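Side-chain contacts in probable thiosulfate sulfurtransferase (Thermus thermophilus, PDB 2EG4), which probably transfers sulfur from thiosulfate to acceptors such as cyanide, and carries a zinc ion: residues A[25-30]-A[56-61]; A[78-83]-A[199-204]. One frame throughout, in Å; residues are numbered along the deposited sequence.

Overall arrangement
Both contacts involve the N-terminal rhodanese-like half of the chain, and both segments of contact 1 come before those of contact 2 in sequence. Their centres lie about 17 Å apart. In contact 1, strand 27-28, at the edge of the first parallel sheet, meets the chain leaving helix 41-57; its centre is about 17 Å from the centre of the chain. Contact 2 sits nearly at that centre, where helix 73-84 of the first half meets helix 195-206 of the second. Helix 73-84 links the two: T78 and L82 pack on L29, and L82 also on L60. Contact 1 is thus internal to the N-terminal domain, while contact 2 joins the two rhodanese-like halves, both away from the zinc site.

Contact 1 of 2, residues A[25-30]-A[56-61]; sequences GARHLD and QTLGLR. With SO4 (sulfate ion), chain F.
L58 meets L29 with its side chain and R27 with its carbonyl. Its CD1 methyl lies 4.1 Å from CD2 of L29, the two leucines crossing at a slant, while its O atom receives the side chain of R27. NE of R27 donates to L58 O at 2.7 Å with an N-H...O angle of 164°, the donor lying almost on the line of the C=O bond and the oxygen close to the guanidinium plane. A bend at chi2 (71°) turns the arginine chain back in the direction of G25, alongside the L58 carbonyl. NH2 adds a weak second bond to the same oxygen.

At G59 the chain leaves the helix through a Schellman motif, with positive phi and two bonds back into the last turn, one of them G59 N to Q56 O at 3.2 Å. A CB on this residue would crowd NH2 of R27, so glycine suits the site twice over. G59 O takes a weak bond from R27 NH2 at 3.2 Å. The far edge of the guanidinium is held as well, since NH1 donates to G25 O at 2.8 Å, in the plane of both groups; grips at two edges fix the group's rotation. Beyond G59, L60 continues inward against V8 and L82. H28, the residue after R27, turns away from the helix end, and its ND1 bonds O4 of a sulfate ion, probably from the crystallisation liquor, at 2.6 Å.

At the edge of this rhodanese-like alpha/beta sheet, an arginine from the outer strand bonds to the carbonyls of L58 and G59 at the Schellman turn that ends helix 41-57.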
ATOM      1  N   GLY A  25      19.570   1.395  13.243  1.00 18.42           N
ATOM      2  CA  GLY A  25      18.619   0.352  13.587  1.00 20.50           C
ATOM      3  C   GLY A  25      17.517   0.106  12.566  1.00 19.64           C
ATOM      4  O   GLY A  25      16.713  -0.804  12.735  1.00 21.42           O
ATOM      5  N   ALA A  26      17.476   0.904  11.504  1.00 18.24           N
ATOM      6  CA  ALA A  26      16.416   0.715  10.506  1.00 16.02           C
ATOM      7  C   ALA A  26      16.604  -0.533   9.664  1.00 14.36           C
ATOM      8  O   ALA A  26      17.710  -0.866   9.247  1.00 16.35           O
ATOM      9  CB  ALA A  26      16.328   1.947   9.601  1.00 15.21           C
ATOM     10  N   ARG A  27      15.505  -1.252   9.436  1.00 17.26           N
ATOM     11  CA  ARG A  27      15.554  -2.439   8.593  1.00 16.36           C
ATOM     12  C   ARG A  27      15.246  -1.995   7.169  1.00 15.87           C
ATOM     13  O   ARG A  27      14.556  -1.002   6.981  1.00 18.41           O
ATOM     14  CB  ARG A  27      14.463  -3.447   8.992  1.00 20.53           C
ATOM     15  CG  ARG A  27      14.707  -4.243  10.257  1.00 21.04           C
ATOM     16  CD  ARG A  27      14.588  -3.402  11.490  1.00 20.58           C
ATOM     17  NE  ARG A  27      14.285  -4.235  12.656  1.00 22.32           N
ATOM     18  CZ  ARG A  27      14.713  -3.982  13.885  1.00 28.04           C
ATOM     19  NH1 ARG A  27      15.489  -2.930  14.119  1.00 26.45           N
ATOM     20  NH2 ARG A  27      14.323  -4.749  14.890  1.00 26.14           N
ATOM     21  N   HIS A  28      15.743  -2.740   6.185  1.00 15.84           N
ATOM     22  CA  HIS A  28      15.454  -2.448   4.786  1.00 14.63           C
ATOM     23  C   HIS A  28      14.296  -3.324   4.366  1.00 15.23           C
ATOM     24  O   HIS A  28      14.336  -4.540   4.572  1.00 16.24           O
ATOM     25  CB  HIS A  28      16.614  -2.810   3.880  1.00 16.68           C
ATOM     26  CG  HIS A  28      16.316  -2.575   2.432  1.00 18.51           C
ATOM     27  ND1 HIS A  28      16.152  -3.601   1.522  1.00 21.61           N
ATOM     28  CD2 HIS A  28      16.068  -1.427   1.757  1.00 19.45           C
ATOM     29  CE1 HIS A  28      15.820  -3.093   0.347  1.00 22.90           C
ATOM     30  NE2 HIS A  28      15.761  -1.777   0.463  1.00 21.88           N
ATOM     31  N   LEU A  29      13.270  -2.727   3.756  1.00 12.39           N
ATOM     32  CA  LEU A  29      12.137  -3.515   3.260  1.00 12.49           C
ATOM     33  C   LEU A  29      11.397  -2.777   2.137  1.00 15.17           C
ATOM     34  O   LEU A  29      10.959  -1.646   2.336  1.00 14.65           O
ATOM     35  CB  LEU A  29      11.127  -3.802   4.367  1.00 14.35           C
ATOM     36  CG  LEU A  29       9.946  -4.678   3.893  1.00 12.47           C
ATOM     37  CD1 LEU A  29      10.430  -6.074   3.457  1.00 18.46           C
ATOM     38  CD2 LEU A  29       8.921  -4.775   5.022  1.00 15.95           C
ATOM     39  N   ASP A  30      11.267  -3.433   0.981  1.00 15.54           N
ATOM     40  CA  ASP A  30      10.497  -2.874  -0.148  1.00 17.04           C
ATOM     41  C   ASP A  30       9.569  -3.983  -0.659  1.00 17.27           C
ATOM     42  O   ASP A  30      10.028  -4.977  -1.253  1.00 20.62           O
ATOM     43  CB  ASP A  30      11.408  -2.403  -1.275  1.00 22.13           C
ATOM     44  CG  ASP A  30      10.616  -1.846  -2.463  1.00 22.85           C
ATOM     45  OD1 ASP A  30       9.420  -2.180  -2.592  1.00 24.77           O
ATOM     46  OD2 ASP A  30      11.179  -1.090  -3.270  1.00 28.16           O
ATOM     47  N   GLN A  56       8.523 -11.438  12.107  1.00 22.66           N
ATOM     48  CA  GLN A  56       9.450 -12.090  13.031  1.00 26.34           C
ATOM     49  C   GLN A  56      10.897 -12.012  12.562  1.00 23.66           C
ATOM     50  O   GLN A  56      11.801 -11.720  13.350  1.00 28.02           O
ATOM     51  CB  GLN A  56       9.047 -13.554  13.244  1.00 27.43           C
ATOM     52  CG  GLN A  56       7.643 -13.697  13.790  1.00 30.61           C
ATOM     53  CD  GLN A  56       7.340 -15.103  14.272  1.00 28.63           C
ATOM     54  OE1 GLN A  56       7.920 -16.076  13.789  1.00 29.83           O
ATOM     55  NE2 GLN A  56       6.413 -15.215  15.213  1.00 29.76           N
ATOM     56  N   THR A  57      11.121 -12.251  11.279  1.00 22.25           N
ATOM     57  CA  THR A  57      12.468 -12.222  10.726  1.00 24.25           C
ATOM     58  C   THR A  57      13.099 -10.834  10.829  1.00 25.79           C
ATOM     59  O   THR A  57      14.301 -10.724  11.078  1.00 23.52           O
ATOM     60  CB  THR A  57      12.482 -12.697   9.255  1.00 25.22           C
ATOM     61  OG1 THR A  57      12.010 -14.050   9.185  1.00 31.60           O
ATOM     62  CG2 THR A  57      13.893 -12.677   8.705  1.00 29.08           C
ATOM     63  N   LEU A  58      12.294  -9.784  10.643  1.00 24.21           N
ATOM     64  CA  LEU A  58      12.801  -8.399  10.732  1.00 22.52           C
ATOM     65  C   LEU A  58      12.729  -7.815  12.143  1.00 23.68           C
ATOM     66  O   LEU A  58      13.140  -6.669  12.385  1.00 23.68           O
ATOM     67  CB  LEU A  58      12.028  -7.481   9.781  1.00 20.02           C
ATOM     68  CG  LEU A  58      12.284  -7.702   8.293  1.00 24.01           C
ATOM     69  CD1 LEU A  58      11.579  -6.606   7.493  1.00 23.45           C
ATOM     70  CD2 LEU A  58      13.762  -7.680   8.003  1.00 31.17           C
ATOM     71  N   GLY A  59      12.208  -8.598  13.079  1.00 23.16           N
ATOM     72  CA  GLY A  59      12.085  -8.119  14.446  1.00 25.35           C
ATOM     73  C   GLY A  59      11.149  -6.932  14.541  1.00 26.98           C
ATOM     74  O   GLY A  59      11.411  -5.972  15.273  1.00 28.80           O
ATOM     75  N   LEU A  60      10.049  -6.996  13.790  1.00 26.31           N
ATOM     76  CA  LEU A  60       9.059  -5.936  13.769  1.00 25.05           C
ATOM     77  C   LEU A  60       8.069  -6.078  14.909  1.00 29.93           C
ATOM     78  O   LEU A  60       7.779  -7.190  15.374  1.00 30.75           O
ATOM     79  CB  LEU A  60       8.298  -5.935  12.445  1.00 22.63           C
ATOM     80  CG  LEU A  60       9.085  -5.769  11.153  1.00 21.49           C
ATOM     81  CD1 LEU A  60       8.113  -5.631   9.979  1.00 23.29           C
ATOM     82  CD2 LEU A  60       9.958  -4.522  11.264  1.00 24.27           C
ATOM     83  N   ARG A  61       7.554  -4.937  15.346  1.00 27.27           N
ATOM     84  CA  ARG A  61       6.583  -4.844  16.428  1.00 30.70           C
ATOM     85  C   ARG A  61       6.078  -3.407  16.415  1.00 28.19           C
ATOM     86  O   ARG A  61       6.810  -2.501  16.003  1.00 30.07           O
ATOM     87  CB  ARG A  61       7.255  -5.130  17.765  1.00 34.75           C
ATOM     88  CG  ARG A  61       8.489  -4.280  17.994  1.00 39.87           C
ATOM     89  CD  ARG A  61       8.965  -4.336  19.431  1.00 44.97           C
ATOM     90  NE  ARG A  61      10.094  -3.436  19.652  1.00 48.46           N
ATOM     91  CZ  ARG A  61      10.044  -2.119  19.476  1.00 50.80           C
ATOM     92  NH1 ARG A  61       8.915  -1.541  19.075  1.00 49.34           N
ATOM     93  NH2 ARG A  61      11.127  -1.380  19.691  1.00 50.75           N
TER
HETATM   94  S   SO4 F 505      16.665  -6.877   0.791  1.00 57.52           S
HETATM   95  O1  SO4 F 505      17.362  -6.127  -0.305  1.00 57.63           O
HETATM   96  O2  SO4 F 505      15.248  -7.155   0.385  1.00 60.44           O
HETATM   97  O3  SO4 F 505      17.379  -8.173   1.037  1.00 60.71           O
HETATM   98  O4  SO4 F 505      16.672  -6.054   2.045  1.00 57.31           O

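Contact 2 of 2, residues A[78-83]-A[199-204]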
ATOM      1  N   THR A  78       4.353  -0.833   0.903  1.00 14.99           N
ATOM      2  CA  THR A  78       5.014  -1.549   1.976  1.00 14.71           C
ATOM      3  C   THR A  78       4.300  -1.244   3.299  1.00 15.16           C
ATOM      4  O   THR A  78       4.030  -2.161   4.069  1.00 14.50           O
ATOM      5  CB  THR A  78       6.522  -1.187   2.036  1.00 11.34           C
ATOM      6  OG1 THR A  78       7.125  -1.474   0.755  1.00 13.99           O
ATOM      7  CG2 THR A  78       7.237  -2.051   3.092  1.00 16.03           C
ATOM      8  N   ALA A  79       3.981   0.030   3.562  1.00 13.12           N
ATOM      9  CA  ALA A  79       3.273   0.377   4.793  1.00 14.74           C
ATOM     10  C   ALA A  79       1.908  -0.294   4.832  1.00 16.53           C
ATOM     11  O   ALA A  79       1.427  -0.689   5.899  1.00 15.35           O
ATOM     12  CB  ALA A  79       3.113   1.902   4.914  1.00 16.09           C
ATOM     13  N   PHE A  80       1.295  -0.409   3.664  1.00 15.36           N
ATOM     14  CA  PHE A  80      -0.008  -1.043   3.567  1.00 16.70           C
ATOM     15  C   PHE A  80       0.079  -2.500   4.025  1.00 13.90           C
ATOM     16  O   PHE A  80      -0.763  -2.959   4.793  1.00 16.69           O
ATOM     17  CB  PHE A  80      -0.553  -0.987   2.150  1.00 16.57           C
ATOM     18  CG  PHE A  80      -1.934  -1.576   2.035  1.00 16.63           C
ATOM     19  CD1 PHE A  80      -3.033  -0.912   2.590  1.00 18.99           C
ATOM     20  CD2 PHE A  80      -2.120  -2.834   1.470  1.00 18.55           C
ATOM     21  CE1 PHE A  80      -4.294  -1.502   2.589  1.00 18.03           C
ATOM     22  CE2 PHE A  80      -3.388  -3.432   1.464  1.00 18.52           C
ATOM     23  CZ  PHE A  80      -4.467  -2.766   2.025  1.00 19.24           C
ATOM     24  N   PHE A  81       1.088  -3.220   3.571  1.00 15.72           N
ATOM     25  CA  PHE A  81       1.231  -4.610   4.010  1.00 17.23           C
ATOM     26  C   PHE A  81       1.468  -4.699   5.520  1.00 17.49           C
ATOM     27  O   PHE A  81       0.887  -5.545   6.199  1.00 15.23           O
ATOM     28  CB  PHE A  81       2.412  -5.287   3.299  1.00 18.15           C
ATOM     29  CG  PHE A  81       2.081  -5.826   1.942  1.00 17.28           C
ATOM     30  CD1 PHE A  81       1.266  -6.950   1.811  1.00 21.24           C
ATOM     31  CD2 PHE A  81       2.609  -5.250   0.807  1.00 16.95           C
ATOM     32  CE1 PHE A  81       0.995  -7.490   0.546  1.00 20.52           C
ATOM     33  CE2 PHE A  81       2.355  -5.777  -0.473  1.00 18.11           C
ATOM     34  CZ  PHE A  81       1.539  -6.910  -0.599  1.00 17.94           C
ATOM     35  N   LEU A  82       2.357  -3.851   6.060  1.00 13.08           N
ATOM     36  CA  LEU A  82       2.626  -3.945   7.492  1.00 16.82           C
ATOM     37  C   LEU A  82       1.381  -3.620   8.322  1.00 18.45           C
ATOM     38  O   LEU A  82       1.108  -4.300   9.316  1.00 19.26           O
ATOM     39  CB  LEU A  82       3.817  -3.038   7.863  1.00 17.43           C
ATOM     40  CG  LEU A  82       5.197  -3.731   7.842  1.00 24.41           C
ATOM     41  CD1 LEU A  82       5.367  -4.543   6.584  1.00 21.65           C
ATOM     42  CD2 LEU A  82       6.332  -2.698   7.975  1.00 18.51           C
ATOM     43  N   GLY A  83       0.622  -2.606   7.905  1.00 18.31           N
ATOM     44  CA  GLY A  83      -0.591  -2.244   8.626  1.00 21.50           C
ATOM     45  C   GLY A  83      -1.655  -3.329   8.464  1.00 22.17           C
ATOM     46  O   GLY A  83      -2.437  -3.617   9.372  1.00 21.92           O
ATOM     47  N   VAL A 199      -1.220   4.532  -1.852  1.00 17.40           N
ATOM     48  CA  VAL A 199      -0.924   5.940  -1.593  1.00 18.57           C
ATOM     49  C   VAL A 199      -2.247   6.671  -1.367  1.00 21.01           C
ATOM     50  O   VAL A 199      -2.400   7.425  -0.413  1.00 22.20           O
ATOM     51  CB  VAL A 199      -0.181   6.606  -2.785  1.00 16.12           C
ATOM     52  CG1 VAL A 199       0.026   8.113  -2.475  1.00 18.95           C
ATOM     53  CG2 VAL A 199       1.185   5.972  -2.993  1.00 15.40           C
ATOM     54  N   ALA A 200      -3.208   6.428  -2.249  1.00 22.15           N
ATOM     55  CA  ALA A 200      -4.522   7.077  -2.127  1.00 19.24           C
ATOM     56  C   ALA A 200      -5.216   6.621  -0.852  1.00 21.39           C
ATOM     57  O   ALA A 200      -5.941   7.398  -0.206  1.00 21.92           O
ATOM     58  CB  ALA A 200      -5.357   6.751  -3.337  1.00 17.92           C
ATOM     59  N   PHE A 201      -4.974   5.363  -0.481  1.00 17.93           N
ATOM     60  CA  PHE A 201      -5.539   4.770   0.722  1.00 19.82           C
ATOM     61  C   PHE A 201      -5.109   5.599   1.928  1.00 23.14           C
ATOM     62  O   PHE A 201      -5.949   6.073   2.687  1.00 23.74           O
ATOM     63  CB  PHE A 201      -5.056   3.308   0.860  1.00 16.70           C
ATOM     64  CG  PHE A 201      -5.354   2.668   2.200  1.00 22.94           C
ATOM     65  CD1 PHE A 201      -6.562   2.020   2.433  1.00 19.70           C
ATOM     66  CD2 PHE A 201      -4.401   2.681   3.209  1.00 19.35           C
ATOM     67  CE1 PHE A 201      -6.820   1.387   3.645  1.00 19.90           C
ATOM     68  CE2 PHE A 201      -4.649   2.049   4.444  1.00 23.44           C
ATOM     69  CZ  PHE A 201      -5.865   1.400   4.656  1.00 24.53           C
ATOM     70  N   PHE A 202      -3.801   5.790   2.103  1.00 21.64           N
ATOM     71  CA  PHE A 202      -3.316   6.575   3.237  1.00 22.51           C
ATOM     72  C   PHE A 202      -3.717   8.046   3.227  1.00 22.09           C
ATOM     73  O   PHE A 202      -4.003   8.615   4.289  1.00 23.27           O
ATOM     74  CB  PHE A 202      -1.794   6.442   3.358  1.00 19.47           C
ATOM     75  CG  PHE A 202      -1.369   5.123   3.893  1.00 17.55           C
ATOM     76  CD1 PHE A 202      -1.683   4.767   5.205  1.00 22.33           C
ATOM     77  CD2 PHE A 202      -0.705   4.207   3.082  1.00 23.36           C
ATOM     78  CE1 PHE A 202      -1.348   3.519   5.702  1.00 23.56           C
ATOM     79  CE2 PHE A 202      -0.364   2.956   3.566  1.00 17.94           C
ATOM     80  CZ  PHE A 202      -0.685   2.605   4.881  1.00 24.18           C
ATOM     81  N   VAL A 203      -3.747   8.657   2.049  1.00 20.86           N
ATOM     82  CA  VAL A 203      -4.134  10.056   1.946  1.00 21.98           C
ATOM     83  C   VAL A 203      -5.594  10.201   2.347  1.00 23.65           C
ATOM     84  O   VAL A 203      -5.940  11.037   3.193  1.00 25.98           O
ATOM     85  CB  VAL A 203      -3.984  10.592   0.505  1.00 20.75           C
ATOM     86  CG1 VAL A 203      -4.607  12.005   0.397  1.00 20.65           C
ATOM     87  CG2 VAL A 203      -2.512  10.637   0.124  1.00 23.21           C
ATOM     88  N   LEU A 204      -6.451   9.377   1.746  1.00 23.29           N
ATOM     89  CA  LEU A 204      -7.875   9.448   2.043  1.00 22.88           C
ATOM     90  C   LEU A 204      -8.151   9.191   3.519  1.00 25.70           C
ATOM     91  O   LEU A 204      -8.967   9.885   4.131  1.00 26.09           O
ATOM     92  CB  LEU A 204      -8.657   8.452   1.179  1.00 21.56           C
ATOM     93  CG  LEU A 204      -8.795   8.819  -0.300  1.00 22.77           C
ATOM     94  CD1 LEU A 204      -9.495   7.710  -1.062  1.00 27.14           C
ATOM     95  CD2 LEU A 204      -9.596  10.118  -0.429  1.00 24.80           C
TER
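F80 and F201 both place CG anti to their own backbone N (chi1 -177° for F80), which sends the two rings out from their helices into the space between them; F202 instead sets CG anti to its carbonyl carbon, laying its ring beside the F80 backbone. The result for the first pair is a T-shaped stack. The edge of F80 points into one face of F201, with ring centroids 5.0 Å apart and planes at 83°. CE1 of F80 stands over the middle of the F201 ring, 3.9 Å from CZ, while CD1 of F80 is 3.8 Å from CE2 of F201. F201 in turn presents its own edge to its neighbour: CD2 of F201 sits over the centre of the F202 ring.

Here two rhodanese-like domains meet, each contributing the helix that lies between its last two strands, 73-84 and 195-206. The segment axes come within 10.4 Å at an angle of 68°, and the gap is filled mainly by phenylalanine rings, one of which reaches the backbone of the other helix. With an alanine in place of F201, the edge of F80 would probably be left without its aromatic partner and the F202 ring freer to turn.

F202 reaches across with its outer edge. Its CE2 approaches F80 N at 3.8 Å in the plane of the ring, and CB of F80 at 4.2 Å. CZ of F202 lies 3.9 Å from the methyl CB of A79, which comes at it obliquely. L91 of strand 89-92 touches both A79 and F202, while N213 of strand 210-213 packs against F80 and F201.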